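Local coordinates for penicillin-binding protein 1A (Mycobacterium tuberculosis, PDB 5CXW), which builds the mycobacterial cell wall by polymerising glycan strands and cross-linking their peptides, this chain being the penicillin-sensitive transpeptidase part, at residues Thr12-Glu17 with His231-Val236; Asp54-Asp59 with Leu330-Gly335; Ala63-Asp68 with Thr209-Met214; Ala222-Tyr227 with Ile258-Ala263; Gly285-Ala290 with Asn361-Lys366. One frame throughout, in Å; residues are numbered along the deposited sequence. Where two conformers were deposited one is given.

In the fold
The five contacts tie together the transpeptidase portion of the enzyme. Contacts 3 and 5 share the five-stranded antiparallel sheet, through strand 60-67 and edge strand 289-296, with centres about 20 Å apart. Contact 3 is nested in the chain loops closed by contacts 1 and 2, and Ile212 touches Phe232 of contact 1. Contact 4 follows at the far end of helix 211-222; it adjoins contact 5 through Pro365, which packs on Ser224 and Lys260. Contact 2, at the surface, lies opposite contact 4 about the chain centre, about 38 Å between contact centres. Segments remote in sequence thus meet at the five-stranded sheet, its flanking helices and the three-stranded sheet of contact 1.

Contact 1 (Thr12-Glu17 with His231-Val236); sequences TRELLE and HFVQKV
Glu14 faces Val233 with their CA atoms 7.3 Å apart, where helix 12-17 passes strand 233-236. The two axes come within 10.1 Å and their directions diverge by 58°, a gap that the side chains of Glu14 and Leu15 bridge. Glu14 holds CG anti to its backbone nitrogen (chi1 -173°) and continues extended, carrying the carboxylate to the start of the strand. There OE1 takes the Phe232 N-H on its syn lone pair, at 2.8 Å from N and nearly straight, while also lying at the edge of the Phe232 ring. OE2 accepts from Val233 N at 3.0 Å, the donor standing 46° out of the carboxylate plane. A water donating to both Glu14 OE2 and Val233 O closes the link, so three donors grip the carboxylate. The strand is the middle one of a three-stranded antiparallel sheet, between 32-35 and 243-246, with a classic beta bulge where Gln234 and Lys235 face Thr34; helix 2-19 packs on this sheet. Beside the polar grip, Leu15 CD2 lies 3.7 Å from Val236 CG2 and touches Val233 CG2, its side chain crossing that of Val233 at about a right angle. The Phe232 ring meets Tyr77 edge-to-face.

Contact 2 (Asp54-Asp59 with Leu330-Gly335); sequences DGQDPD and LVTASG
The type I beta turn from Thr332 to Gly335 receives Gln56, which projects from the loop joining helix 39-53 to strand 60-67. Gln56 and Ala333 approach to 5.2 Å between CA atoms. The glutamine side chain is folded back at its second torsion (chi2 -65°), and this bend swings the amide across to the turn, where OE1 accepts a weak hydrogen bond from Ala333 N at 2.8 Å, bent to 129°. The same oxygen lies 3.2 Å from Thr332 CA. Both loops lie at the surface of the transpeptidase domain, 330-335 belonging to the connection between strand 315-323 and helix 343-356; the side chain of Val331 is about 11 Å from the bound penicillin V. A single water supplements the direct bond: it donates to Gln56 OE1 and to Val331 O, and accepts from Asp57 N at 2.8 Å, stitching the two backbones together. Ala333 CB rests 3.4 Å from Gly55 O. The first loop contains an Asx turn, Asp57 OD1 accepting from Asp59 N. On the second, Thr332 OG1 bonds to Ala336 N and takes a weak bond from Ser334 N, while Gly335 N closes the turn on Thr332 O.

Contact 3 (Ala63-Asp68 with Thr209-Met214); sequences AVVSID and TRVIDM
Val65 and Val211 both hold CG1 anti to the backbone nitrogen (chi1 -178° and 173°), which turns Val65 CG2 and Val211 CG1 onto each other at 3.7 Å. The other branch of each valine finds a separate neighbour. Val65 CG1 reaches Ile212 CG1 at 4.1 Å, and Val211 CG2 meets Ala63 CB at 3.8 Å, so each valine spans two partners across the interface. Farther along, Ile67 CD1 touches the backbone at Ile212 O, 4.0 Å away. No hydrogen bond crosses here: the join is made of buried aliphatic groups, with the CA atoms of Val65 and Ile212 5.7 Å apart. The helix start is held from within its own segment. Arg210, at the N-cap, offers its backbone N to Asp213 OD2, while its NE and NH2 grip OD2 and OD1 side-on; Ile212 CG2 lies over one face of the guanidinium, toward its rim. Asp213 OD1 also bonds Ala179 N. In the surroundings, helix 211-222 lies against one side of the five-stranded sheet: Val65 and Ile67 continue onto Ala215, and Val211 reaches Ala318 and Trp320 of strand 315-323, whereas Val64 points away from the helix and packs on Thr317 and on Tyr78 of strand 74-78.

Contact 4 (Ala222-Tyr227 with Ile258-Ala263); sequences AASGIY and IPKAVA
Just past Ala222 and Ala223, where helix 211-222 runs out, Ser224 meets Lys260 at the start of the next helix. Ser224 O lies 3.3 Å from Lys260 CA, a CA-H...O contact, and also accepts from Gln256 NE2. On the side chain, Ser224 OG receives a weak bond from Lys260 NZ at 3.4 Å; the stronger partner of both is Asp264, which accepts from Ser224 OG through OD1 and pairs with NZ through OD2. Lys260 comes alongside with CG anti to its nitrogen (chi1 171°) and turns only at its last torsion toward the carboxylate. With its positive phi, Ser224 is the C-prime residue of a Schellman motif, in which Gly225 N bonds Thr220 O and Ser224 N bonds Leu221 O; Ser224 and Gly225 are also the central pair of a type I' turn from Ala223 to Ile226. Ala263 CB packs against this turn, 3.6 Å from Gly225 N. Two contacts then join Gly225 to Ile258: Gly225 O accepts from Ile258 N at 3.2 Å, almost straight and on a carbonyl lone pair, and Gly225 CA approaches Ile258 O at 3.2 Å. From Ile226 the chain continues as strand 226-227, antiparallel to 255-256, and the Tyr227 ring makes a cation-pi contact with Arg257.

Contact 5 (Gly285-Ala290 with Asn361-Lys366); sequences GRDSAA and NETFPK
The side chain of Arg286 curls round Asn361 OD1, crossing the asparagine obliquely. At the root, Arg286 CB is 3.4 Å from Asn361 OD1, and CG, anti to the backbone nitrogen (chi1 -171°), keeps a similar spacing. CD is slightly farther off, and there the chain bends (chi3 -60°), folding the guanidinium back over the same oxygen. Asn361 OD1 consequently sits over the centre of one guanidinium face, 3.2 Å from Arg286 CZ, the guanidinium and amide planes 75° apart. NE makes no hydrogen bond to OD1, since its N-H lies in the guanidinium plane. At the tip, Arg286 NH1 gives a hydrogen to a water at 3.0 Å that also accepts from Glu362 N, and NH2 bonds Thr359 O; Asn361 ND2 is held by Gly284 O. Farther on, three more waters join the two segments. One donates to Asp287 O and Glu362 O, a second accepts from Asp287 N and donates to Glu362 O, and a third links Asp287 OD2 to Phe364 N. Phe364 closes the far end, its CE2 3.5 Å from Ser288 C, which lies at the ring edge, and its CZ 3.9 Å from Ala289 CB at the start of edge strand 289-296. The ring also reaches Thr267 and Pro313. With no direct hydrogen bond between the two segments, the polypeptide beyond helix 343-356 is held to the sheet edge by bridging waters, an aromatic contact, and an amide oxygen, the negative end of its C=O dipole, that probably gains electrostatically from the cationic guanidinium face.

Contact 1 (Thr12-Glu17 with His231-Val236)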
# COMPACT_ATOMS: atom_id res chain seq x y z
N THR A 12 20.05 -3.99 -9.72
CA THR A 12 21.44 -3.82 -9.36
C THR A 12 21.66 -3.77 -7.87
O THR A 12 22.52 -4.48 -7.34
CB THR A 12 22.02 -2.56 -9.95
OG1 THR A 12 21.95 -2.66 -11.37
CG2 THR A 12 23.48 -2.35 -9.54
N ARG A 13 20.84 -2.99 -7.19
CA ARG A 13 20.92 -2.87 -5.75
C ARG A 13 20.77 -4.24 -5.12
O ARG A 13 21.52 -4.61 -4.22
CB ARG A 13 19.82 -1.92 -5.25
CG ARG A 13 19.96 -1.38 -3.83
CD ARG A 13 18.59 -0.93 -3.22
NE ARG A 13 18.08 -2.11 -2.54
CZ ARG A 13 17.28 -3.07 -3.04
NH1 ARG A 13 16.65 -3.04 -4.25
NH2 ARG A 13 17.07 -4.12 -2.24
N GLU A 14 19.80 -5.01 -5.58
CA GLU A 14 19.54 -6.34 -4.98
C GLU A 14 20.69 -7.34 -5.27
O GLU A 14 21.08 -8.16 -4.41
CB GLU A 14 18.23 -6.87 -5.51
CG GLU A 14 17.76 -8.14 -4.86
CD GLU A 14 16.36 -8.51 -5.31
OE1 GLU A 14 15.48 -7.63 -5.31
OE2 GLU A 14 16.07 -9.65 -5.63
N LEU A 15 21.23 -7.28 -6.49
CA LEU A 15 22.36 -8.15 -6.86
C LEU A 15 23.57 -7.83 -5.97
O LEU A 15 24.23 -8.75 -5.51
CB LEU A 15 22.73 -8.00 -8.35
CG LEU A 15 21.69 -8.53 -9.32
CD1 LEU A 15 21.96 -7.99 -10.72
CD2 LEU A 15 21.58 -10.05 -9.26
N LEU A 16 23.83 -6.54 -5.74
CA LEU A 16 24.93 -6.12 -4.86
C LEU A 16 24.81 -6.74 -3.46
O LEU A 16 25.81 -7.22 -2.93
CB LEU A 16 25.04 -4.60 -4.80
CG LEU A 16 25.93 -3.92 -5.86
CD1 LEU A 16 26.07 -4.66 -7.19
CD2 LEU A 16 25.63 -2.43 -6.11
N GLU A 17 23.61 -6.73 -2.89
CA GLU A 17 23.39 -7.36 -1.59
C GLU A 17 23.57 -8.86 -1.70
O GLU A 17 24.31 -9.46 -0.91
CB GLU A 17 22.00 -7.05 -1.04
CG GLU A 17 21.64 -7.93 0.15
CD GLU A 17 20.50 -7.38 0.97
OE1 GLU A 17 19.78 -6.48 0.46
OE2 GLU A 17 20.30 -7.83 2.12
N HIS A 231 11.15 -8.69 -3.74
CA HIS A 231 12.40 -8.86 -4.51
C HIS A 231 12.12 -8.80 -5.97
O HIS A 231 11.00 -9.09 -6.44
CB HIS A 231 13.04 -10.20 -4.13
CG HIS A 231 12.20 -11.36 -4.46
ND1 HIS A 231 11.13 -11.74 -3.69
CD2 HIS A 231 12.22 -12.20 -5.53
CE1 HIS A 231 10.55 -12.79 -4.24
NE2 HIS A 231 11.20 -13.10 -5.35
N PHE A 232 13.16 -8.41 -6.70
CA PHE A 232 13.13 -8.15 -8.12
C PHE A 232 13.88 -9.23 -8.95
O PHE A 232 13.69 -9.29 -10.14
CB PHE A 232 13.83 -6.80 -8.42
CG PHE A 232 13.13 -5.58 -7.92
CD1 PHE A 232 13.27 -5.19 -6.58
CD2 PHE A 232 12.30 -4.82 -8.76
CE1 PHE A 232 12.58 -4.07 -6.08
CE2 PHE A 232 11.65 -3.70 -8.26
CZ PHE A 232 11.80 -3.33 -6.93
N VAL A 233 14.71 -10.02 -8.30
CA VAL A 233 15.57 -11.00 -8.98
C VAL A 233 14.99 -12.39 -8.76
O VAL A 233 14.83 -12.86 -7.62
CB VAL A 233 16.99 -10.95 -8.48
CG1 VAL A 233 17.78 -12.11 -9.10
CG2 VAL A 233 17.67 -9.59 -8.80
N GLN A 234 14.67 -13.04 -9.88
CA GLN A 234 14.16 -14.40 -9.95
C GLN A 234 15.27 -15.43 -10.12
O GLN A 234 15.24 -16.49 -9.50
CB GLN A 234 13.17 -14.52 -11.11
CG GLN A 234 12.54 -15.89 -11.33
CD GLN A 234 11.75 -16.33 -10.10
OE1 GLN A 234 11.09 -15.51 -9.41
NE2 GLN A 234 11.81 -17.60 -9.81
N LYS A 235 16.26 -15.12 -10.95
CA LYS A 235 17.30 -16.14 -11.25
C LYS A 235 18.53 -15.43 -11.75
O LYS A 235 18.45 -14.33 -12.34
CB LYS A 235 16.77 -17.14 -12.27
CG LYS A 235 17.71 -18.31 -12.53
CD LYS A 235 17.01 -19.36 -13.40
CE LYS A 235 17.87 -20.57 -13.69
NZ LYS A 235 17.25 -21.39 -14.76
N VAL A 236 19.70 -16.00 -11.44
CA VAL A 236 20.96 -15.43 -11.94
C VAL A 236 21.82 -16.59 -12.42
O VAL A 236 21.98 -17.56 -11.69
CB VAL A 236 21.73 -14.71 -10.82
CG1 VAL A 236 23.01 -14.08 -11.37
CG2 VAL A 236 20.86 -13.60 -10.20
O HOH W 1 15.89 -12.37 -5.11

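Contact 2 (Asp54-Asp59 with Leu330-Gly335)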
# COMPACT_ATOMS: atom_id res chain seq x y z
N ASP A 54 -2.36 11.91 -18.50
CA ASP A 54 -2.40 12.66 -19.76
C ASP A 54 -3.24 13.92 -19.61
O ASP A 54 -4.33 13.89 -19.06
CB ASP A 54 -2.93 11.79 -20.91
CG ASP A 54 -2.74 12.42 -22.24
OD1 ASP A 54 -1.64 12.93 -22.55
OD2 ASP A 54 -3.68 12.36 -23.01
N GLY A 55 -2.64 15.03 -20.00
CA GLY A 55 -3.29 16.32 -20.01
C GLY A 55 -3.35 16.95 -18.64
O GLY A 55 -4.03 17.97 -18.48
N GLN A 56 -2.71 16.30 -17.65
CA GLN A 56 -2.67 16.85 -16.31
C GLN A 56 -1.44 17.74 -16.15
O GLN A 56 -0.59 17.83 -17.02
CB GLN A 56 -2.69 15.73 -15.25
CG GLN A 56 -3.90 14.81 -15.34
CD GLN A 56 -5.23 15.47 -15.04
OE1 GLN A 56 -5.31 16.52 -14.46
NE2 GLN A 56 -6.29 14.83 -15.40
N ASP A 57 -1.38 18.42 -15.00
CA ASP A 57 -0.27 19.30 -14.66
C ASP A 57 1.03 18.54 -14.94
O ASP A 57 1.18 17.37 -14.53
CB ASP A 57 -0.36 19.71 -13.18
CG ASP A 57 0.60 20.83 -12.80
OD1 ASP A 57 1.80 20.77 -13.14
OD2 ASP A 57 0.11 21.81 -12.19
N PRO A 58 1.96 19.16 -15.68
CA PRO A 58 3.21 18.43 -15.90
C PRO A 58 4.06 18.13 -14.65
O PRO A 58 4.89 17.28 -14.72
CB PRO A 58 3.96 19.29 -16.90
CG PRO A 58 3.34 20.65 -16.82
CD PRO A 58 1.91 20.44 -16.42
N ASP A 59 3.78 18.79 -13.53
CA ASP A 59 4.39 18.49 -12.23
C ASP A 59 3.76 17.27 -11.50
O ASP A 59 4.29 16.79 -10.50
CB ASP A 59 4.26 19.72 -11.30
CG ASP A 59 5.07 20.93 -11.77
OD1 ASP A 59 6.02 20.75 -12.54
OD2 ASP A 59 4.71 22.07 -11.38
N LEU A 330 -3.09 19.20 -4.85
CA LEU A 330 -3.19 18.26 -5.91
C LEU A 330 -4.55 18.36 -6.58
O LEU A 330 -5.56 18.07 -5.95
CB LEU A 330 -2.91 16.87 -5.34
CG LEU A 330 -2.83 15.70 -6.28
CD1 LEU A 330 -1.63 15.75 -7.22
CD2 LEU A 330 -2.85 14.39 -5.49
N VAL A 331 -4.58 18.80 -7.84
CA VAL A 331 -5.83 19.01 -8.57
C VAL A 331 -5.73 18.55 -10.01
O VAL A 331 -4.63 18.45 -10.56
CB VAL A 331 -6.30 20.50 -8.57
CG1 VAL A 331 -6.60 20.98 -7.16
CG2 VAL A 331 -5.24 21.45 -9.25
N THR A 332 -6.88 18.34 -10.64
CA THR A 332 -6.93 17.91 -12.04
C THR A 332 -6.75 19.14 -12.91
O THR A 332 -6.75 20.23 -12.41
CB THR A 332 -8.25 17.23 -12.38
OG1 THR A 332 -9.34 18.15 -12.30
CG2 THR A 332 -8.52 16.07 -11.37
N ALA A 333 -6.68 18.94 -14.22
CA ALA A 333 -6.55 20.05 -15.18
C ALA A 333 -7.77 21.00 -15.13
O ALA A 333 -7.62 22.20 -15.38
CB ALA A 333 -6.35 19.50 -16.58
N SER A 334 -8.94 20.46 -14.74
CA SER A 334 -10.18 21.20 -14.59
C SER A 334 -10.39 21.82 -13.21
O SER A 334 -11.44 22.39 -12.92
CB SER A 334 -11.35 20.29 -14.90
OG SER A 334 -11.50 19.37 -13.85
N GLY A 335 -9.38 21.73 -12.38
CA GLY A 335 -9.41 22.29 -11.05
C GLY A 335 -9.92 21.43 -9.91
O GLY A 335 -9.94 21.90 -8.83
O HOH W 2 -3.68 18.53 -13.33

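Contact 3 (Ala63-Asp68 with Thr209-Met214)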
# COMPACT_ATOMS: atom_id res chain seq x y z
N ALA A 63 3.29 6.72 -8.83
CA ALA A 63 4.08 5.52 -8.63
C ALA A 63 3.16 4.32 -8.44
O ALA A 63 2.09 4.47 -7.80
CB ALA A 63 4.98 5.69 -7.42
N VAL A 64 3.56 3.17 -9.00
CA VAL A 64 2.77 1.93 -8.94
C VAL A 64 3.71 0.77 -8.64
O VAL A 64 4.74 0.61 -9.29
CB VAL A 64 2.11 1.62 -10.28
CG1 VAL A 64 1.20 0.41 -10.18
CG2 VAL A 64 1.30 2.81 -10.81
N VAL A 65 3.38 -0.03 -7.64
CA VAL A 65 4.11 -1.27 -7.37
C VAL A 65 3.11 -2.41 -7.19
O VAL A 65 2.14 -2.26 -6.43
CB VAL A 65 4.97 -1.14 -6.11
CG1 VAL A 65 5.75 -2.45 -5.88
CG2 VAL A 65 5.93 0.01 -6.27
N SER A 66 3.33 -3.52 -7.92
CA SER A 66 2.51 -4.68 -7.81
C SER A 66 3.38 -5.85 -7.36
O SER A 66 4.46 -6.10 -8.00
CB SER A 66 1.91 -5.04 -9.16
OG SER A 66 1.07 -3.99 -9.67
N ILE A 67 2.93 -6.55 -6.32
CA ILE A 67 3.65 -7.67 -5.74
C ILE A 67 2.78 -8.93 -5.71
O ILE A 67 1.57 -8.87 -5.42
CB ILE A 67 4.09 -7.30 -4.31
CG1 ILE A 67 5.28 -6.30 -4.43
CG2 ILE A 67 4.56 -8.52 -3.52
CD1 ILE A 67 5.68 -5.66 -3.16
N ASP A 68 3.40 -10.06 -6.04
CA ASP A 68 2.80 -11.38 -5.93
C ASP A 68 2.75 -11.83 -4.46
O ASP A 68 3.80 -12.10 -3.86
CB ASP A 68 3.61 -12.36 -6.77
CG ASP A 68 3.00 -13.74 -6.84
OD1 ASP A 68 2.07 -14.06 -6.08
OD2 ASP A 68 3.52 -14.50 -7.72
N THR A 209 6.20 6.53 4.32
CA THR A 209 6.29 5.16 3.93
C THR A 209 6.48 5.13 2.41
O THR A 209 6.11 6.08 1.70
CB THR A 209 4.95 4.48 4.29
OG1 THR A 209 4.77 4.57 5.70
CG2 THR A 209 4.82 2.98 3.89
N ARG A 210 7.03 4.04 1.88
CA ARG A 210 7.21 3.97 0.40
C ARG A 210 6.04 3.21 -0.21
O ARG A 210 5.43 2.34 0.42
CB ARG A 210 8.49 3.23 0.06
CG ARG A 210 9.76 3.80 0.69
CD ARG A 210 10.98 2.91 0.42
NE ARG A 210 10.87 1.68 1.21
CZ ARG A 210 11.66 0.61 1.10
NH1 ARG A 210 12.68 0.60 0.27
NH2 ARG A 210 11.45 -0.43 1.92
N VAL A 211 5.80 3.48 -1.49
CA VAL A 211 4.78 2.78 -2.25
C VAL A 211 5.09 1.28 -2.23
O VAL A 211 4.18 0.45 -2.07
CB VAL A 211 4.73 3.33 -3.69
CG1 VAL A 211 3.80 2.53 -4.59
CG2 VAL A 211 4.29 4.79 -3.75
N ILE A 212 6.39 0.90 -2.40
CA ILE A 212 6.71 -0.52 -2.32
C ILE A 212 6.37 -1.16 -0.98
O ILE A 212 5.88 -2.29 -0.96
CB ILE A 212 8.17 -0.85 -2.76
CG1 ILE A 212 8.43 -2.37 -2.74
CG2 ILE A 212 9.22 -0.09 -1.92
CD1 ILE A 212 9.54 -2.75 -3.73
N ASP A 213 6.55 -0.43 0.12
CA ASP A 213 6.20 -0.93 1.46
C ASP A 213 4.70 -1.21 1.53
O ASP A 213 4.29 -2.21 2.05
CB ASP A 213 6.52 0.11 2.56
CG ASP A 213 8.02 0.32 2.78
OD1 ASP A 213 8.74 -0.69 2.96
OD2 ASP A 213 8.46 1.50 2.87
N MET A 214 3.90 -0.30 1.00
CA MET A 214 2.43 -0.47 1.07
C MET A 214 1.98 -1.71 0.23
O MET A 214 1.17 -2.51 0.69
CB MET A 214 1.70 0.78 0.61
CG MET A 214 1.85 1.97 1.55
SD MET A 214 1.19 1.67 3.20
CE MET A 214 -0.55 1.71 2.85

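Contact 4 (Ala222-Tyr227 with Ile258-Ala263)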
# COMPACT_ATOMS: atom_id res chain seq x y z
N ALA A 222 -3.08 -10.21 1.75
CA ALA A 222 -3.61 -11.01 0.61
C ALA A 222 -3.23 -12.48 0.76
O ALA A 222 -3.98 -13.38 0.34
CB ALA A 222 -3.10 -10.46 -0.70
N ALA A 223 -2.08 -12.70 1.39
CA ALA A 223 -1.56 -14.10 1.65
C ALA A 223 -2.00 -14.66 3.01
O ALA A 223 -1.34 -15.57 3.55
CB ALA A 223 -0.07 -14.10 1.50
N SER A 224 -3.07 -14.10 3.60
CA SER A 224 -3.60 -14.62 4.86
C SER A 224 -2.57 -14.51 5.97
O SER A 224 -2.49 -15.38 6.82
CB SER A 224 -4.16 -16.04 4.71
OG SER A 224 -5.39 -15.99 3.97
N GLY A 225 -1.75 -13.44 5.91
CA GLY A 225 -0.83 -13.09 7.00
C GLY A 225 0.58 -13.55 6.81
O GLY A 225 1.41 -13.32 7.69
N ILE A 226 0.88 -14.17 5.66
CA ILE A 226 2.24 -14.68 5.35
C ILE A 226 2.98 -13.60 4.57
O ILE A 226 2.49 -13.14 3.54
CB ILE A 226 2.21 -16.00 4.60
CG1 ILE A 226 1.50 -17.07 5.46
CG2 ILE A 226 3.62 -16.41 4.22
CD1 ILE A 226 1.31 -18.42 4.80
N TYR A 227 4.13 -13.18 5.12
CA TYR A 227 5.00 -12.19 4.59
C TYR A 227 6.14 -12.84 3.82
O TYR A 227 6.74 -13.87 4.28
CB TYR A 227 5.60 -11.36 5.75
CG TYR A 227 6.78 -10.50 5.37
CD1 TYR A 227 6.61 -9.35 4.64
CD2 TYR A 227 8.07 -10.90 5.67
CE1 TYR A 227 7.71 -8.55 4.31
CE2 TYR A 227 9.15 -10.11 5.33
CZ TYR A 227 8.95 -8.94 4.66
OH TYR A 227 10.12 -8.24 4.30
N ILE A 258 1.09 -12.17 10.62
CA ILE A 258 -0.20 -11.79 11.09
C ILE A 258 -1.06 -13.08 11.09
O ILE A 258 -0.97 -13.87 10.15
CB ILE A 258 -0.82 -10.75 10.14
CG1 ILE A 258 0.05 -9.50 10.04
CG2 ILE A 258 -2.25 -10.44 10.52
CD1 ILE A 258 -0.38 -8.60 8.92
N PRO A 259 -1.85 -13.31 12.14
CA PRO A 259 -2.61 -14.56 12.11
C PRO A 259 -3.60 -14.57 10.92
O PRO A 259 -4.16 -13.54 10.52
CB PRO A 259 -3.36 -14.59 13.45
CG PRO A 259 -2.58 -13.61 14.33
CD PRO A 259 -1.93 -12.61 13.43
N LYS A 260 -3.73 -15.75 10.32
CA LYS A 260 -4.65 -15.93 9.21
C LYS A 260 -6.03 -15.37 9.51
O LYS A 260 -6.65 -14.72 8.65
CB LYS A 260 -4.74 -17.42 8.87
CG LYS A 260 -5.86 -17.75 7.85
CD LYS A 260 -5.77 -19.15 7.32
CE LYS A 260 -6.91 -19.54 6.39
NZ LYS A 260 -7.06 -18.68 5.21
N ALA A 261 -6.57 -15.69 10.69
CA ALA A 261 -7.93 -15.26 11.03
C ALA A 261 -8.02 -13.73 11.04
O ALA A 261 -9.03 -13.15 10.58
CB ALA A 261 -8.42 -15.86 12.32
N VAL A 262 -6.97 -13.08 11.53
CA VAL A 262 -6.90 -11.64 11.53
C VAL A 262 -6.85 -11.12 10.12
O VAL A 262 -7.65 -10.20 9.73
CB VAL A 262 -5.70 -11.14 12.37
CG1 VAL A 262 -5.46 -9.67 12.13
CG2 VAL A 262 -5.94 -11.41 13.81
N ALA A 263 -5.91 -11.60 9.33
CA ALA A 263 -5.74 -11.08 7.99
C ALA A 263 -7.04 -11.25 7.16
O ALA A 263 -7.43 -10.35 6.42
CB ALA A 263 -4.63 -11.81 7.30

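Contact 5 (Gly285-Ala290 with Asn361-Lys366)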
# COMPACT_ATOMS: atom_id res chain seq x y z
N GLY A 285 -16.43 -8.92 -12.67
CA GLY A 285 -16.87 -9.38 -11.35
C GLY A 285 -15.78 -9.85 -10.43
O GLY A 285 -16.01 -10.58 -9.47
N ARG A 286 -14.55 -9.46 -10.72
CA ARG A 286 -13.46 -9.94 -9.90
C ARG A 286 -13.48 -9.25 -8.53
O ARG A 286 -13.41 -8.03 -8.47
CB ARG A 286 -12.14 -9.68 -10.63
CG ARG A 286 -10.95 -10.32 -9.97
CD ARG A 286 -9.66 -9.95 -10.66
NE ARG A 286 -9.60 -10.36 -12.05
CZ ARG A 286 -9.16 -11.55 -12.48
NH1 ARG A 286 -8.75 -12.49 -11.66
NH2 ARG A 286 -9.08 -11.77 -13.77
N ASP A 287 -13.51 -10.02 -7.46
CA ASP A 287 -13.47 -9.46 -6.10
C ASP A 287 -12.10 -8.84 -5.81
O ASP A 287 -11.06 -9.26 -6.34
CB ASP A 287 -13.72 -10.53 -5.00
CG ASP A 287 -15.12 -11.13 -5.05
OD1 ASP A 287 -15.96 -10.57 -5.78
OD2 ASP A 287 -15.37 -12.21 -4.41
N SER A 288 -12.08 -7.89 -4.89
CA SER A 288 -10.83 -7.29 -4.47
C SER A 288 -10.99 -6.77 -3.05
O SER A 288 -12.09 -6.74 -2.54
CB SER A 288 -10.46 -6.09 -5.38
OG SER A 288 -11.41 -5.06 -5.28
N ALA A 289 -9.87 -6.35 -2.45
CA ALA A 289 -9.84 -5.77 -1.13
C ALA A 289 -8.98 -4.55 -1.25
O ALA A 289 -7.82 -4.66 -1.69
CB ALA A 289 -9.23 -6.80 -0.15
N ALA A 290 -9.46 -3.37 -0.88
CA ALA A 290 -8.76 -2.14 -1.16
C ALA A 290 -8.97 -1.07 -0.11
O ALA A 290 -9.92 -1.17 0.72
CB ALA A 290 -9.19 -1.64 -2.54
N ASN A 361 -11.27 -15.64 -11.80
CA ASN A 361 -11.57 -14.83 -10.61
C ASN A 361 -11.43 -15.65 -9.35
O ASN A 361 -12.09 -16.68 -9.20
CB ASN A 361 -12.99 -14.26 -10.67
CG ASN A 361 -13.15 -13.21 -11.75
OD1 ASN A 361 -12.17 -12.68 -12.30
ND2 ASN A 361 -14.41 -12.87 -12.05
N GLU A 362 -10.62 -15.14 -8.41
CA GLU A 362 -10.48 -15.78 -7.10
C GLU A 362 -11.41 -15.17 -6.05
O GLU A 362 -11.77 -14.01 -6.12
CB GLU A 362 -9.07 -15.62 -6.60
CG GLU A 362 -8.08 -16.33 -7.45
CD GLU A 362 -6.68 -16.21 -6.90
OE1 GLU A 362 -6.06 -15.13 -6.98
OE2 GLU A 362 -6.19 -17.24 -6.36
N THR A 363 -11.80 -15.99 -5.08
CA THR A 363 -12.59 -15.51 -3.95
C THR A 363 -11.69 -15.53 -2.74
O THR A 363 -10.69 -16.26 -2.69
CB THR A 363 -13.81 -16.38 -3.69
OG1 THR A 363 -13.39 -17.72 -3.61
CG2 THR A 363 -14.73 -16.34 -4.89
N PHE A 364 -12.02 -14.68 -1.79
CA PHE A 364 -11.20 -14.59 -0.59
C PHE A 364 -11.56 -15.66 0.44
O PHE A 364 -12.68 -16.17 0.47
CB PHE A 364 -11.38 -13.18 -0.01
CG PHE A 364 -10.75 -12.12 -0.82
CD1 PHE A 364 -9.40 -12.05 -0.89
CD2 PHE A 364 -11.51 -11.16 -1.44
CE1 PHE A 364 -8.76 -11.03 -1.63
CE2 PHE A 364 -10.91 -10.14 -2.18
CZ PHE A 364 -9.52 -10.04 -2.24
N PRO A 365 -10.59 -16.00 1.31
CA PRO A 365 -10.87 -17.03 2.32
C PRO A 365 -11.94 -16.59 3.28
O PRO A 365 -12.00 -15.45 3.68
CB PRO A 365 -9.50 -17.22 3.02
CG PRO A 365 -8.52 -16.50 2.21
CD PRO A 365 -9.21 -15.51 1.35
N LYS A 366 -12.83 -17.50 3.64
CA LYS A 366 -13.89 -17.19 4.57
C LYS A 366 -13.27 -16.84 5.93
O LYS A 366 -12.47 -17.60 6.48
CB LYS A 366 -14.79 -18.39 4.74
CG LYS A 366 -15.97 -18.14 5.63
CD LYS A 366 -16.93 -19.34 5.58
CE LYS A 366 -18.36 -18.87 5.87
NZ LYS A 366 -18.59 -18.96 7.32
O HOH W 3 -9.02 -12.78 -8.71
O HOH W 4 -9.94 -11.79 -6.45
O HOH W 5 -13.66 -12.83 -7.67
O HOH W 6 -14.27 -13.06 -2.13